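Local coordinates for protein fructose-bisphosphate aldolase (Plasmodium falciparum, PDB 4TR9) that is a class I fructose-bisphosphate aldolase built on a TIM-barrel fold, with a pocket that holds N'-[(E)-(2,4-dichlorophenyl)methylidene]-3,4-dihydroxybenzohydrazide in this structure, at residues K73-F78 with Q336-N341; I112-G117 with K141-A146; L157-A162 with I206-V211; I193-I198 with V276-G281. All blocks are in the same frame, centred on the assembly; numbering follows the deposited sequence.

Contact 1: K73-F78 with Q336-N341; sequences KGLGKF and QRAEAN
Phe78 packs its aromatic ring against Ala338 and Glu339, and so joins an alpha-to-beta loop of the TIM barrel to the long C-terminal helix 327-346. The loop follows helix 59-70 and feeds strand 79-84, which places the contact at the end of the barrel where the strands begin. The first kind of interaction is CH-pi. Glu339 CB sits over the face of the Phe78 ring, 3.8 Å from its centroid and 20° off the normal. With CG anti to the backbone N (chi1 -175°) and the chain extended beyond it, the glutamate runs alongside the ring, pointing the same way, and its CG lies 3.7 Å from Phe78 CE1. Its carboxylate plane is turned 29° from that of the ring. The opposite face is covered from within the loop by Lys77 CB, so the ring is sandwiched between two aliphatic stems.

The second kind is plain apolar packing at the base of the ring: Phe78 CB meets Ala338 CB at 3.7 Å, while Leu75 CD1 approaches the same methyl more loosely, at 4.3 Å. Polar bonds act on the loop itself. Glu106 accepts from the backbone N of both Gly74 and Gly76, and Phe78 is tied by its backbone to Gly35. Within the turn, Phe78 N donates to Leu75 O at 3.2 Å.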
loop_
_atom_site.group_PDB
_atom_site.type_symbol
_atom_site.label_atom_id
_atom_site.label_comp_id
_atom_site.label_asym_id
_atom_site.label_seq_id
_atom_site.Cartn_x
_atom_site.Cartn_y
_atom_site.Cartn_z
ATOM N N LYS A 73 35.264 -32.832 -12.592
ATOM C CA LYS A 73 34.955 -34.051 -11.854
ATOM C C LYS A 73 35.048 -33.826 -10.349
ATOM O O LYS A 73 36.122 -33.544 -9.817
ATOM C CB LYS A 73 35.893 -35.184 -12.280
ATOM C CG LYS A 73 35.695 -35.641 -13.719
ATOM C CD LYS A 73 36.691 -36.724 -14.109
ATOM C CE LYS A 73 38.098 -36.167 -14.260
ATOM N NZ LYS A 73 38.199 -35.203 -15.392
ATOM N N GLY A 74 33.911 -33.946 -9.667
ATOM C CA GLY A 74 33.865 -33.793 -8.225
ATOM C C GLY A 74 33.298 -32.459 -7.780
ATOM O O GLY A 74 33.331 -32.125 -6.596
ATOM N N LEU A 75 32.771 -31.696 -8.733
ATOM C CA LEU A 75 32.213 -30.380 -8.444
ATOM C C LEU A 75 30.895 -30.490 -7.681
ATOM O O LEU A 75 30.511 -29.577 -6.950
ATOM C CB LEU A 75 32.004 -29.593 -9.741
ATOM C CG LEU A 75 31.571 -28.133 -9.591
ATOM C CD1 LEU A 75 32.661 -27.318 -8.912
ATOM C CD2 LEU A 75 31.205 -27.533 -10.940
ATOM N N GLY A 76 30.211 -31.617 -7.853
ATOM C CA GLY A 76 28.908 -31.825 -7.246
ATOM C C GLY A 76 28.933 -31.930 -5.734
ATOM O O GLY A 76 27.891 -31.853 -5.083
ATOM N N LYS A 77 30.125 -32.108 -5.172
ATOM C CA LYS A 77 30.275 -32.210 -3.727
ATOM C C LYS A 77 30.055 -30.858 -3.057
ATOM O O LYS A 77 29.618 -30.788 -1.907
ATOM C CB LYS A 77 31.659 -32.760 -3.371
ATOM C CG LYS A 77 31.856 -33.038 -1.888
ATOM C CD LYS A 77 33.230 -33.625 -1.607
ATOM C CE LYS A 77 33.412 -33.912 -0.124
ATOM N NZ LYS A 77 34.750 -34.494 0.171
ATOM N N PHE A 78 30.346 -29.783 -3.783
ATOM C CA PHE A 78 30.242 -28.439 -3.225
ATOM C C PHE A 78 29.201 -27.586 -3.946
ATOM O O PHE A 78 28.765 -26.559 -3.429
ATOM C CB PHE A 78 31.602 -27.740 -3.272
ATOM C CG PHE A 78 32.739 -28.596 -2.792
ATOM C CD1 PHE A 78 32.830 -28.968 -1.462
ATOM C CD2 PHE A 78 33.719 -29.023 -3.671
ATOM C CE1 PHE A 78 33.875 -29.754 -1.017
ATOM C CE2 PHE A 78 34.768 -29.809 -3.233
ATOM C CZ PHE A 78 34.845 -30.175 -1.904
ATOM N N GLN A 336 38.963 -25.892 -5.141
ATOM C CA GLN A 336 39.438 -25.383 -3.860
ATOM C C GLN A 336 38.642 -24.153 -3.433
ATOM O O GLN A 336 38.505 -23.880 -2.242
ATOM C CB GLN A 336 40.934 -25.055 -3.918
ATOM C CG GLN A 336 41.291 -23.846 -4.762
ATOM C CD GLN A 336 42.736 -23.423 -4.589
ATOM O OE1 GLN A 336 43.489 -24.043 -3.838
ATOM N NE2 GLN A 336 43.131 -22.362 -5.284
ATOM N N ARG A 337 38.114 -23.415 -4.405
ATOM C CA ARG A 337 37.261 -22.271 -4.103
ATOM C C ARG A 337 35.865 -22.747 -3.725
ATOM O O ARG A 337 35.224 -22.183 -2.838
ATOM C CB ARG A 337 37.189 -21.305 -5.288
ATOM C CG ARG A 337 38.505 -20.620 -5.627
ATOM C CD ARG A 337 39.177 -20.054 -4.387
ATOM N NE ARG A 337 38.291 -19.179 -3.626
ATOM C CZ ARG A 337 38.595 -18.660 -2.440
ATOM N NH1 ARG A 337 37.727 -17.877 -1.815
ATOM N NH2 ARG A 337 39.765 -18.927 -1.877
ATOM N N ALA A 338 35.401 -23.791 -4.405
ATOM C CA ALA A 338 34.105 -24.386 -4.107
ATOM C C ALA A 338 34.107 -25.001 -2.713
ATOM O O ALA A 338 33.127 -24.897 -1.977
ATOM C CB ALA A 338 33.749 -25.433 -5.150
ATOM N N GLU A 339 35.217 -25.641 -2.358
ATOM C CA GLU A 339 35.367 -26.249 -1.040
ATOM C C GLU A 339 35.485 -25.177 0.036
ATOM O O GLU A 339 35.016 -25.358 1.160
ATOM C CB GLU A 339 36.590 -27.168 -1.007
ATOM C CG GLU A 339 36.758 -27.936 0.296
ATOM C CD GLU A 339 37.991 -28.819 0.299
ATOM O OE1 GLU A 339 38.886 -28.600 -0.544
ATOM O OE2 GLU A 339 38.064 -29.735 1.145
ATOM N N ALA A 340 36.113 -24.061 -0.319
ATOM C CA ALA A 340 36.300 -22.948 0.606
ATOM C C ALA A 340 34.960 -22.368 1.041
ATOM O O ALA A 340 34.724 -22.141 2.228
ATOM C CB ALA A 340 37.161 -21.870 -0.031
ATOM N N ASN A 341 34.084 -22.133 0.070
ATOM C CA ASN A 341 32.760 -21.598 0.353
ATOM C C ASN A 341 31.837 -22.660 0.941
ATOM O O ASN A 341 30.859 -22.339 1.615
ATOM C CB ASN A 341 32.147 -21.003 -0.914
ATOM C CG ASN A 341 32.880 -19.764 -1.388
ATOM O OD1 ASN A 341 33.167 -18.861 -0.603
ATOM N ND2 ASN A 341 33.198 -19.720 -2.675
#

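Contact 2: I112-G117 with K141-A146; sequences IKVDKG and KEYYKA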
loop_
_atom_site.group_PDB
_atom_site.type_symbol
_atom_site.label_atom_id
_atom_site.label_comp_id
_atom_site.label_asym_id
_atom_site.label_seq_id
_atom_site.Cartn_x
_atom_site.Cartn_y
_atom_site.Cartn_z
ATOM N N ILE A 112 18.650 -21.257 -15.012
ATOM C CA ILE A 112 18.599 -20.376 -16.172
ATOM C C ILE A 112 18.287 -18.924 -15.805
ATOM O O ILE A 112 17.389 -18.640 -15.012
ATOM C CB ILE A 112 17.560 -20.884 -17.202
ATOM C CG1 ILE A 112 17.495 -19.955 -18.417
ATOM C CG2 ILE A 112 16.188 -21.050 -16.558
ATOM C CD1 ILE A 112 18.784 -19.887 -19.203
ATOM N N LYS A 113 19.061 -18.009 -16.378
ATOM C CA LYS A 113 18.812 -16.580 -16.244
ATOM C C LYS A 113 17.703 -16.165 -17.205
ATOM O O LYS A 113 17.815 -16.370 -18.413
ATOM C CB LYS A 113 20.094 -15.794 -16.522
ATOM C CG LYS A 113 19.923 -14.290 -16.574
ATOM C CD LYS A 113 21.197 -13.633 -17.082
ATOM C CE LYS A 113 21.086 -12.120 -17.077
ATOM N NZ LYS A 113 20.966 -11.591 -15.693
ATOM N N VAL A 114 16.632 -15.584 -16.672
ATOM C CA VAL A 114 15.461 -15.277 -17.487
ATOM C C VAL A 114 15.209 -13.779 -17.653
ATOM O O VAL A 114 14.283 -13.378 -18.358
ATOM C CB VAL A 114 14.187 -15.922 -16.901
ATOM C CG1 VAL A 114 14.393 -17.415 -16.706
ATOM C CG2 VAL A 114 13.810 -15.255 -15.588
ATOM N N ASP A 115 16.026 -12.953 -17.008
ATOM C CA ASP A 115 15.844 -11.508 -17.095
ATOM C C ASP A 115 16.464 -10.953 -18.377
ATOM O O ASP A 115 17.434 -11.506 -18.895
ATOM C CB ASP A 115 16.434 -10.809 -15.862
ATOM C CG ASP A 115 17.944 -10.859 -15.820
ATOM O OD1 ASP A 115 18.587 -9.979 -16.432
ATOM O OD2 ASP A 115 18.490 -11.768 -15.161
ATOM N N LYS A 116 15.895 -9.863 -18.886
ATOM C CA LYS A 116 16.350 -9.270 -20.141
ATOM C C LYS A 116 17.175 -8.003 -19.928
ATOM O O LYS A 116 17.257 -7.155 -20.816
ATOM C CB LYS A 116 15.158 -8.949 -21.046
ATOM C CG LYS A 116 14.359 -10.157 -21.506
ATOM C CD LYS A 116 13.193 -9.725 -22.384
ATOM C CE LYS A 116 12.330 -10.907 -22.793
ATOM N NZ LYS A 116 11.152 -10.479 -23.598
ATOM N N GLY A 117 17.779 -7.872 -18.752
ATOM C CA GLY A 117 18.619 -6.724 -18.462
ATOM C C GLY A 117 17.884 -5.600 -17.757
ATOM O O GLY A 117 16.724 -5.748 -17.373
ATOM N N LYS A 141 8.548 -22.810 -20.050
ATOM C CA LYS A 141 8.185 -24.124 -20.571
ATOM C C LYS A 141 9.296 -24.674 -21.457
ATOM O O LYS A 141 9.548 -25.879 -21.480
ATOM C CB LYS A 141 6.871 -24.050 -21.352
ATOM C CG LYS A 141 5.675 -23.637 -20.511
ATOM C CD LYS A 141 4.398 -23.629 -21.334
ATOM C CE LYS A 141 3.202 -23.216 -20.490
ATOM N NZ LYS A 141 1.939 -23.215 -21.278
ATOM N N GLU A 142 9.955 -23.778 -22.182
ATOM C CA GLU A 142 11.073 -24.145 -23.043
ATOM C C GLU A 142 12.290 -24.555 -22.220
ATOM O O GLU A 142 12.951 -25.548 -22.523
ATOM C CB GLU A 142 11.433 -22.984 -23.970
ATOM C CG GLU A 142 12.675 -23.215 -24.815
ATOM C CD GLU A 142 13.110 -21.968 -25.560
ATOM O OE1 GLU A 142 12.463 -20.914 -25.386
ATOM O OE2 GLU A 142 14.100 -22.041 -26.319
ATOM N N TYR A 143 12.575 -23.785 -21.175
ATOM C CA TYR A 143 13.739 -24.029 -20.331
ATOM C C TYR A 143 13.601 -25.320 -19.527
ATOM O O TYR A 143 14.579 -26.044 -19.332
ATOM C CB TYR A 143 13.966 -22.846 -19.388
ATOM C CG TYR A 143 14.332 -21.559 -20.094
ATOM C CD1 TYR A 143 14.961 -21.576 -21.332
ATOM C CD2 TYR A 143 14.046 -20.325 -19.522
ATOM C CE1 TYR A 143 15.298 -20.402 -21.980
ATOM C CE2 TYR A 143 14.379 -19.145 -20.164
ATOM C CZ TYR A 143 15.004 -19.190 -21.391
ATOM O OH TYR A 143 15.337 -18.019 -22.033
ATOM N N TYR A 144 12.387 -25.602 -19.065
ATOM C CA TYR A 144 12.125 -26.810 -18.287
ATOM C C TYR A 144 12.398 -28.062 -19.108
ATOM O O TYR A 144 13.028 -29.005 -18.629
ATOM C CB TYR A 144 10.681 -26.824 -17.779
ATOM C CG TYR A 144 10.366 -27.986 -16.862
ATOM C CD1 TYR A 144 10.581 -27.891 -15.493
ATOM C CD2 TYR A 144 9.853 -29.176 -17.364
ATOM C CE1 TYR A 144 10.296 -28.949 -14.650
ATOM C CE2 TYR A 144 9.567 -30.239 -16.529
ATOM C CZ TYR A 144 9.790 -30.120 -15.173
ATOM O OH TYR A 144 9.506 -31.173 -14.336
ATOM N N LYS A 145 11.920 -28.064 -20.348
ATOM C CA LYS A 145 12.095 -29.207 -21.232
ATOM C C LYS A 145 13.556 -29.335 -21.650
ATOM O O LYS A 145 14.007 -30.407 -22.053
ATOM C CB LYS A 145 11.194 -29.077 -22.463
ATOM C CG LYS A 145 10.817 -30.406 -23.099
ATOM C CD LYS A 145 9.853 -30.215 -24.259
ATOM C CE LYS A 145 10.545 -29.591 -25.459
ATOM N NZ LYS A 145 11.604 -30.481 -26.011
ATOM N N ALA A 146 14.291 -28.232 -21.545
ATOM C CA ALA A 146 15.711 -28.218 -21.869
ATOM C C ALA A 146 16.539 -28.795 -20.725
ATOM O O ALA A 146 17.668 -29.241 -20.929
ATOM C CB ALA A 146 16.168 -26.806 -22.193
#
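The carboxylate of Asp115 is gripped at both oxygens in the turn that follows Ile112, the residue packed on Tyr143. Lys113 NZ bridges to Asp115 OD2 on its syn lone pair at a short 2.5 Å, and Gly117 N donates to Asp115 OD1 on the anti lone pair at 3.2 Å, which closes an Asx turn. This turn ends strand 109-113 of the TIM barrel, and helix 136-146 belongs to the beta-alpha-beta crossover that leads from that strand to its parallel neighbour 150-157.

The crossover helix meets the strand through one ring. Ile112 CG1 stands over the face of Tyr143, 3.7 Å from the centroid and 14° off the normal, and the two side chains cross at about a right angle. CG1 is anti to the backbone N (chi1 180°), and CG2 lies on the same side of the ring plane, past the rim, 3.7 Å from Tyr143 CD2. Beyond the segments, Leu89 and Glu86 of helix 86-89 also touch Tyr143.

Lys113 leaves the strand away from the helix and touches the bound dihydroxybenzohydrazide ligand, so neighbouring residues serve the barrel's outer packing and its pocket. Lys116 NZ bonds to Asp134 O and forms a salt bridge with Asp134 OD2 of a second subunit. Val114 completes the packing on the helix: its CG1 approaches the ring obliquely, 3.9 Å from Tyr143 CE2.

Contact 3: L157-A162 with I206-V211; sequences LVIDTA and IEVCAV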
loop_
_atom_site.group_PDB
_atom_site.type_symbol
_atom_site.label_atom_id
_atom_site.label_comp_id
_atom_site.label_asym_id
_atom_site.label_seq_id
_atom_site.Cartn_x
_atom_site.Cartn_y
_atom_site.Cartn_z
ATOM N N LEU A 157 19.302 -2.090 -6.900
ATOM C CA LEU A 157 18.981 -0.874 -6.159
ATOM C C LEU A 157 20.261 -0.149 -5.755
ATOM O O LEU A 157 21.299 -0.774 -5.539
ATOM C CB LEU A 157 18.141 -1.188 -4.918
ATOM C CG LEU A 157 16.780 -1.856 -5.125
ATOM C CD1 LEU A 157 16.903 -3.375 -5.101
ATOM C CD2 LEU A 157 15.786 -1.376 -4.079
ATOM N N VAL A 158 20.181 1.172 -5.650
ATOM C CA VAL A 158 21.341 1.988 -5.314
ATOM C C VAL A 158 21.124 2.723 -3.995
ATOM O O VAL A 158 20.051 3.276 -3.760
ATOM C CB VAL A 158 21.646 3.013 -6.428
ATOM C CG1 VAL A 158 22.811 3.910 -6.037
ATOM C CG2 VAL A 158 21.933 2.300 -7.740
ATOM N N ILE A 159 22.135 2.715 -3.132
ATOM C CA ILE A 159 22.075 3.484 -1.894
ATOM C C ILE A 159 22.759 4.835 -2.063
ATOM O O ILE A 159 23.976 4.916 -2.236
ATOM C CB ILE A 159 22.725 2.736 -0.715
ATOM C CG1 ILE A 159 21.886 1.520 -0.327
ATOM C CG2 ILE A 159 22.871 3.660 0.485
ATOM C CD1 ILE A 159 22.414 0.775 0.883
ATOM N N ASP A 160 21.960 5.894 -2.020
ATOM C CA ASP A 160 22.471 7.255 -2.090
ATOM C C ASP A 160 21.599 8.145 -1.216
ATOM O O ASP A 160 20.646 8.761 -1.694
ATOM C CB ASP A 160 22.494 7.758 -3.534
ATOM C CG ASP A 160 23.427 8.940 -3.728
ATOM O OD1 ASP A 160 23.638 9.703 -2.763
ATOM O OD2 ASP A 160 23.952 9.103 -4.850
ATOM N N THR A 161 21.936 8.197 0.068
ATOM C CA THR A 161 21.130 8.890 1.069
ATOM C C THR A 161 20.914 10.364 0.741
ATOM O O THR A 161 19.866 10.931 1.056
ATOM C CB THR A 161 21.773 8.784 2.462
ATOM O OG1 THR A 161 23.069 9.394 2.439
ATOM C CG2 THR A 161 21.911 7.327 2.871
ATOM N N ALA A 162 21.908 10.980 0.108
ATOM C CA ALA A 162 21.809 12.379 -0.289
ATOM C C ALA A 162 20.714 12.570 -1.333
ATOM O O ALA A 162 20.013 13.581 -1.332
ATOM C CB ALA A 162 23.144 12.875 -0.821
ATOM N N ILE A 206 27.771 0.824 7.321
ATOM C CA ILE A 206 27.168 -0.502 7.314
ATOM C C ILE A 206 25.807 -0.479 8.015
ATOM O O ILE A 206 24.950 -1.326 7.758
ATOM C CB ILE A 206 28.104 -1.542 7.978
ATOM C CG1 ILE A 206 27.593 -2.967 7.747
ATOM C CG2 ILE A 206 28.288 -1.243 9.459
ATOM C CD1 ILE A 206 28.548 -4.040 8.228
ATOM N N GLU A 207 25.607 0.507 8.884
ATOM C CA GLU A 207 24.332 0.672 9.571
ATOM C C GLU A 207 23.257 1.143 8.598
ATOM O O GLU A 207 22.101 0.731 8.688
ATOM C CB GLU A 207 24.462 1.662 10.731
ATOM C CG GLU A 207 25.308 1.166 11.899
ATOM C CD GLU A 207 26.801 1.262 11.639
ATOM O OE1 GLU A 207 27.195 1.736 10.552
ATOM O OE2 GLU A 207 27.585 0.865 12.528
ATOM N N VAL A 208 23.648 2.008 7.668
ATOM C CA VAL A 208 22.737 2.509 6.647
ATOM C C VAL A 208 22.296 1.378 5.725
ATOM O O VAL A 208 21.117 1.261 5.387
ATOM C CB VAL A 208 23.385 3.631 5.812
ATOM C CG1 VAL A 208 22.459 4.066 4.686
ATOM C CG2 VAL A 208 23.742 4.812 6.700
ATOM N N CYS A 209 23.252 0.541 5.331
ATOM C CA CYS A 209 22.970 -0.590 4.455
ATOM C C CYS A 209 21.984 -1.563 5.094
ATOM O O CYS A 209 21.140 -2.138 4.410
ATOM C CB CYS A 209 24.263 -1.323 4.093
ATOM S SG CYS A 209 24.028 -2.751 3.009
ATOM N N ALA A 210 22.094 -1.740 6.406
ATOM C CA ALA A 210 21.193 -2.627 7.135
ATOM C C ALA A 210 19.763 -2.100 7.106
ATOM O O ALA A 210 18.820 -2.852 6.856
ATOM C CB ALA A 210 21.663 -2.800 8.570
ATOM N N VAL A 211 19.610 -0.804 7.359
ATOM C CA VAL A 211 18.297 -0.170 7.371
ATOM C C VAL A 211 17.643 -0.231 5.994
ATOM O O VAL A 211 16.452 -0.522 5.872
ATOM C CB VAL A 211 18.388 1.300 7.827
ATOM C CG1 VAL A 211 17.026 1.968 7.752
ATOM C CG2 VAL A 211 18.947 1.384 9.238
#
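Thr161 and Val208 meet tip to tip, with Thr161 CG2 3.8 Å from Val208 CG1, a methyl that Thr161 shares with Ile159. The isoleucine works with two branches. Its CD1 reaches the helix backbone at Cys209 CA, 3.9 Å away, and its CG2 approaches Val208 CG1 at 4.2 Å. Because CG1 lies beside the backbone N (chi1 -69°) and CD1 continues in an extended line (chi2 -176°), the long branch is carried to Cys209 while the short one faces Val208.

What positions these groups lies in the next shell. Ile159 is also packed on Ile198, at the end of strand 191-198, and on His204, just ahead of helix 206-226. The loop comes off the C-terminal end of strand 150-157, and the helix starts at the same end of the barrel, so the contact joins two successive beta-alpha units of the TIM barrel. Further out, Glu6 of a third subunit packs on both Thr161 and Val208, bringing the seam up to the subunit interface.

Every contact between loop and helix here is between aliphatic carbons; the fit therefore rests on shape and burial, with no directional bond to fix the register.

Contact 4: I193-I198 with V276-G281; sequences IVEPEI and VFLSGG
Leu278 wedges its two methyl branches against the stems and carboxylates of Glu195 and Glu197, and this is the close part of the contact. CD2 lies 3.6 Å from Glu195 OE2 and 3.8 Å from Glu197 CG; CD1 reaches Glu197 OE2 at 3.8 Å. The leucine crosses each glutamate at about a right angle. Its chi1 of 55° sends CG toward the strand, and chi2, at 93°, sets the methyls. Each glutamate chain is extended, so that Leu278 lies against CH2 groups and a carboxylate oxygen of Glu197, and mainly the carboxylate end of Glu195.

Nearer the start of the strands the packing is looser, with Ile193 CG2 and Val276 CG2 4.3 Å apart. Strands 191-198 and 274-277 are not neighbours in the sheet; they are separated by the short strand 235-236, and their side chains meet inside the TIM barrel. The CA atoms of Ile193 and Val276 are accordingly 8.6 Å apart.

The glutamate oxygens take their polar partners elsewhere. Glu197 OE1 makes a salt bridge with Arg154 NE, whereas Glu195 OE2 forms a weak hydrogen bond with the bound dihydroxybenzohydrazide ligand. Toward Gly281, which is partly exposed, the second segment turns into a loop that receives a bound peptide: the peptide backbone packs on Leu278 and accepts or gives a hydrogen bond at Ser279 OG.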
loop_
_atom_site.group_PDB
_atom_site.type_symbol
_atom_site.label_atom_id
_atom_site.label_comp_id
_atom_site.label_asym_id
_atom_site.label_seq_id
_atom_site.Cartn_x
_atom_site.Cartn_y
_atom_site.Cartn_z
ATOM N N ILE A 193 14.660 -17.699 -8.159
ATOM C CA ILE A 193 15.646 -17.076 -7.288
ATOM C C ILE A 193 15.443 -15.566 -7.301
ATOM O O ILE A 193 15.774 -14.890 -8.276
ATOM C CB ILE A 193 17.086 -17.418 -7.707
ATOM C CG1 ILE A 193 17.340 -18.918 -7.560
ATOM C CG2 ILE A 193 18.083 -16.637 -6.870
ATOM C CD1 ILE A 193 18.779 -19.318 -7.795
ATOM N N VAL A 194 14.880 -15.046 -6.216
ATOM C CA VAL A 194 14.596 -13.622 -6.105
ATOM C C VAL A 194 15.853 -12.849 -5.727
ATOM O O VAL A 194 16.399 -13.032 -4.640
ATOM C CB VAL A 194 13.494 -13.353 -5.066
ATOM C CG1 VAL A 194 13.220 -11.863 -4.955
ATOM C CG2 VAL A 194 12.227 -14.110 -5.435
ATOM N N GLU A 195 16.309 -11.986 -6.630
ATOM C CA GLU A 195 17.543 -11.242 -6.408
ATOM C C GLU A 195 17.317 -9.731 -6.409
ATOM O O GLU A 195 17.382 -9.089 -7.458
ATOM C CB GLU A 195 18.585 -11.614 -7.467
ATOM C CG GLU A 195 19.940 -10.947 -7.271
ATOM C CD GLU A 195 20.927 -11.297 -8.367
ATOM O OE1 GLU A 195 20.610 -12.178 -9.194
ATOM O OE2 GLU A 195 22.019 -10.691 -8.404
ATOM N N PRO A 196 17.032 -9.163 -5.229
ATOM C CA PRO A 196 16.975 -7.710 -5.054
ATOM C C PRO A 196 18.328 -7.151 -4.625
ATOM O O PRO A 196 18.483 -6.719 -3.483
ATOM C CB PRO A 196 15.933 -7.540 -3.950
ATOM C CG PRO A 196 16.109 -8.763 -3.107
ATOM C CD PRO A 196 16.554 -9.877 -4.031
ATOM N N GLU A 197 19.299 -7.164 -5.534
ATOM C CA GLU A 197 20.654 -6.749 -5.197
ATOM C C GLU A 197 20.758 -5.257 -4.913
ATOM O O GLU A 197 20.412 -4.424 -5.751
ATOM C CB GLU A 197 21.630 -7.117 -6.316
ATOM C CG GLU A 197 23.060 -6.675 -6.034
ATOM C CD GLU A 197 24.002 -6.959 -7.185
ATOM O OE1 GLU A 197 23.538 -7.472 -8.224
ATOM O OE2 GLU A 197 25.209 -6.666 -7.049
ATOM N N ILE A 198 21.240 -4.931 -3.718
ATOM C CA ILE A 198 21.552 -3.555 -3.366
ATOM C C ILE A 198 23.051 -3.320 -3.514
ATOM O O ILE A 198 23.855 -3.950 -2.826
ATOM C CB ILE A 198 21.116 -3.222 -1.931
ATOM C CG1 ILE A 198 19.603 -3.394 -1.779
ATOM C CG2 ILE A 198 21.526 -1.809 -1.570
ATOM C CD1 ILE A 198 19.092 -3.073 -0.397
ATOM N N VAL A 276 20.686 -17.520 -0.758
ATOM C CA VAL A 276 21.932 -17.644 -1.505
ATOM C C VAL A 276 22.569 -16.278 -1.768
ATOM O O VAL A 276 22.134 -15.535 -2.646
ATOM C CB VAL A 276 21.706 -18.380 -2.844
ATOM C CG1 VAL A 276 21.704 -19.882 -2.626
ATOM C CG2 VAL A 276 20.400 -17.936 -3.492
ATOM N N PHE A 277 23.606 -15.954 -1.002
ATOM C CA PHE A 277 24.261 -14.653 -1.116
ATOM C C PHE A 277 25.012 -14.484 -2.433
ATOM O O PHE A 277 25.466 -15.457 -3.035
ATOM C CB PHE A 277 25.227 -14.439 0.051
ATOM C CG PHE A 277 24.547 -14.273 1.377
ATOM C CD1 PHE A 277 23.920 -13.082 1.701
ATOM C CD2 PHE A 277 24.541 -15.302 2.301
ATOM C CE1 PHE A 277 23.293 -12.923 2.921
ATOM C CE2 PHE A 277 23.916 -15.149 3.524
ATOM C CZ PHE A 277 23.291 -13.958 3.833
ATOM N N LEU A 278 25.135 -13.236 -2.873
ATOM C CA LEU A 278 25.915 -12.911 -4.058
ATOM C C LEU A 278 27.245 -12.287 -3.648
ATOM O O LEU A 278 27.306 -11.512 -2.694
ATOM C CB LEU A 278 25.131 -11.976 -4.983
ATOM C CG LEU A 278 24.592 -10.660 -4.412
ATOM C CD1 LEU A 278 25.572 -9.514 -4.630
ATOM C CD2 LEU A 278 23.234 -10.332 -5.018
ATOM N N SER A 279 28.306 -12.632 -4.368
ATOM C CA SER A 279 29.644 -12.153 -4.039
ATOM C C SER A 279 29.774 -10.651 -4.264
ATOM O O SER A 279 30.413 -9.953 -3.478
ATOM C CB SER A 279 30.698 -12.900 -4.861
ATOM O OG SER A 279 30.476 -12.737 -6.251
ATOM N N GLY A 280 29.160 -10.158 -5.335
ATOM C CA GLY A 280 29.240 -8.748 -5.671
ATOM C C GLY A 280 30.643 -8.357 -6.088
ATOM O O GLY A 280 31.274 -9.046 -6.887
ATOM N N GLY A 281 31.137 -7.253 -5.539
ATOM C CA GLY A 281 32.474 -6.782 -5.851
ATOM C C GLY A 281 33.526 -7.296 -4.887
ATOM O O GLY A 281 34.697 -6.927 -4.983
#

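Contacts 2, 3 and 4 lie along the chain within the loop closed by contact 1, which joins residues 258 apart. Contact 4 is the most central, about 5 Å from the centre of the chain, and its Glu195 comes within about 3 Å of the dihydroxybenzohydrazide ligand; contact 2 supplies Lys113 to the same pocket, although the centres of the two are about 19 Å apart. Contacts 3 and 4 touch directly: Leu157 N is 2.8 Å from Glu197 O, a probable hydrogen bond, and Ile159 CG1 packs on Ile198 CG2 at 3.6 Å. Contact 1 lies across the chain's centre from contact 3, their centres about 33 Å apart, and touches none of the others.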